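Local coordinates for phage-related protein (Bacillus cereus, PDB 4JG2) that is of unknown function but probably binds single-stranded DNA, like the related ssDNA-binding protein of phage Enc34, at residues K37-V42 against Y157-L162. Numbering follows the deposited sequence.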
loop_
_atom_site.group_PDB
_atom_site.type_symbol
_atom_site.label_atom_id
_atom_site.label_comp_id
_atom_site.label_asym_id
_atom_site.label_seq_id
_atom_site.Cartn_x
_atom_site.Cartn_y
_atom_site.Cartn_z
ATOM N N LYS A 37 -6.965 9.352 2.076
ATOM C CA LYS A 37 -7.205 7.948 2.414
ATOM C C LYS A 37 -7.964 7.255 1.282
ATOM O O LYS A 37 -8.975 7.826 0.802
ATOM C CB LYS A 37 -7.996 7.859 3.726
ATOM C CG LYS A 37 -8.293 6.489 4.181
ATOM C CD LYS A 37 -9.088 6.530 5.499
ATOM C CE LYS A 37 -9.613 5.143 5.824
ATOM N NZ LYS A 37 -10.624 5.218 6.926
ATOM N N VAL A 38 -7.512 6.081 0.872
ATOM C CA VAL A 38 -8.177 5.266 -0.159
ATOM C C VAL A 38 -8.247 3.840 0.327
ATOM O O VAL A 38 -7.253 3.302 0.809
ATOM C CB VAL A 38 -7.384 5.263 -1.474
ATOM C CG1 VAL A 38 -8.082 4.341 -2.526
ATOM C CG2 VAL A 38 -7.199 6.683 -2.002
ATOM N N VAL A 39 -9.402 3.225 0.191
ATOM C CA VAL A 39 -9.562 1.789 0.451
ATOM C C VAL A 39 -9.680 1.084 -0.892
ATOM O O VAL A 39 -10.603 1.377 -1.665
ATOM C CB VAL A 39 -10.734 1.480 1.384
ATOM C CG1 VAL A 39 -10.767 0.015 1.781
ATOM C CG2 VAL A 39 -10.654 2.287 2.650
ATOM N N THR A 40 -8.737 0.199 -1.205
ATOM C CA THR A 40 -8.704 -0.474 -2.521
ATOM C C THR A 40 -9.826 -1.496 -2.660
ATOM O O THR A 40 -10.535 -1.796 -1.682
ATOM C CB THR A 40 -7.323 -1.084 -2.789
ATOM O OG1 THR A 40 -7.157 -2.195 -1.933
ATOM C CG2 THR A 40 -6.192 -0.093 -2.552
ATOM N N SER A 41 -9.969 -1.997 -3.879
ATOM C CA SER A 41 -11.087 -2.894 -4.202
ATOM C C SER A 41 -10.910 -4.300 -3.745
ATOM O O SER A 41 -9.789 -4.761 -3.436
ATOM C CB SER A 41 -11.388 -2.882 -5.740
ATOM O OG SER A 41 -10.593 -3.860 -6.344
ATOM N N VAL A 42 -11.978 -5.063 -3.820
ATOM C CA VAL A 42 -11.901 -6.508 -3.552
ATOM C C VAL A 42 -11.014 -7.290 -4.528
ATOM O O VAL A 42 -10.711 -8.451 -4.284
ATOM C CB VAL A 42 -13.313 -7.155 -3.516
ATOM C CG1 VAL A 42 -14.107 -6.597 -2.362
ATOM C CG2 VAL A 42 -14.077 -7.017 -4.826
ATOM N N TYR A 157 -6.175 -12.116 -2.325
ATOM C CA TYR A 157 -6.929 -10.902 -2.670
ATOM C C TYR A 157 -7.512 -10.306 -1.409
ATOM O O TYR A 157 -8.143 -11.034 -0.592
ATOM C CB TYR A 157 -8.028 -11.216 -3.690
ATOM C CG TYR A 157 -7.409 -11.687 -5.007
ATOM C CD1 TYR A 157 -7.069 -10.823 -5.993
ATOM C CD2 TYR A 157 -7.163 -13.018 -5.237
ATOM C CE1 TYR A 157 -6.497 -11.200 -7.177
ATOM C CE2 TYR A 157 -6.578 -13.464 -6.433
ATOM C CZ TYR A 157 -6.256 -12.539 -7.395
ATOM O OH TYR A 157 -5.614 -12.946 -8.512
ATOM N N ALA A 158 -7.304 -9.005 -1.193
ATOM C CA ALA A 158 -7.712 -8.340 -0.002
ATOM C C ALA A 158 -7.872 -6.851 -0.273
ATOM O O ALA A 158 -7.029 -6.270 -0.981
ATOM C CB ALA A 158 -6.677 -8.512 1.103
ATOM N N ARG A 159 -8.887 -6.223 0.343
ATOM C CA ARG A 159 -8.948 -4.755 0.333
ATOM C C ARG A 159 -7.859 -4.212 1.276
ATOM O O ARG A 159 -7.629 -4.795 2.347
ATOM C CB ARG A 159 -10.305 -4.214 0.829
ATOM C CG ARG A 159 -11.523 -4.749 0.038
ATOM C CD ARG A 159 -12.804 -3.987 0.409
ATOM N NE ARG A 159 -12.679 -2.698 -0.204
ATOM C CZ ARG A 159 -13.360 -1.613 0.123
ATOM N NH1 ARG A 159 -14.289 -1.652 1.055
ATOM N NH2 ARG A 159 -13.112 -0.493 -0.575
ATOM N N VAL A 160 -7.243 -3.082 0.915
ATOM C CA VAL A 160 -6.219 -2.465 1.743
ATOM C C VAL A 160 -6.515 -0.989 1.916
ATOM O O VAL A 160 -6.833 -0.313 0.926
ATOM C CB VAL A 160 -4.816 -2.656 1.139
ATOM C CG1 VAL A 160 -3.751 -2.106 2.091
ATOM C CG2 VAL A 160 -4.532 -4.125 0.799
ATOM N N SER A 161 -6.412 -0.521 3.152
ATOM C CA SER A 161 -6.564 0.883 3.444
ATOM C C SER A 161 -5.171 1.526 3.281
ATOM O O SER A 161 -4.168 0.989 3.746
ATOM C CB SER A 161 -7.082 1.074 4.864
ATOM O OG SER A 161 -7.310 2.435 5.123
ATOM N N LEU A 162 -5.153 2.637 2.571
ATOM C CA LEU A 162 -3.960 3.375 2.264
ATOM C C LEU A 162 -4.081 4.832 2.598
ATOM O O LEU A 162 -5.153 5.422 2.408
ATOM C CB LEU A 162 -3.720 3.301 0.734
ATOM C CG LEU A 162 -3.612 1.913 0.092
ATOM C CD1 LEU A 162 -3.461 2.073 -1.417
ATOM C CD2 LEU A 162 -2.499 1.055 0.697
#
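The Arg159 guanidinium has Val39 CG1 over one face, 3.3 Å above the plane and displaced toward the rim, while the Thr40 carbonyl meets its edge. There Arg159 NE donates to Thr40 O at 2.8 Å, close to the guanidinium plane. NH2 adds weak bonds to Thr40 O and Val39 O; together these bonds hold the group along its edge, with the Val39 methyl against one face. The bend at chi3 (73°) turns the end of the side chain toward Val39, bringing NE to Thr40 O, and Val42 CG1 lies 4.0 Å from Arg159 CG and CD. Strand 37-39 runs antiparallel to 157-162 (179° between their axes). Val38 and Leu162 form a hydrogen-bonded pair, with Val38 N to Leu162 O at 2.9 Å and Leu162 N to Val38 O at 2.8 Å; Val39 and Ser161 form the next, non-hydrogen-bonded pair. Past the end of strand 37-39, Thr40 N still reaches Val160 O (2.9 Å). With chi1 at 71°, Thr40 OG1 accepts from Val160 N at 3.0 Å and also bonds Thr44 OG1, while the Thr40 and Leu162 side chains cross at about a right angle, Thr40 CG2 meeting Leu162 CD1 at 3.7 Å. Strand 37-39 thus borders strand 157-169, which also pairs with strand 175-186; Val38 packs on helix 75-96 and Leu162 on strand 125-132.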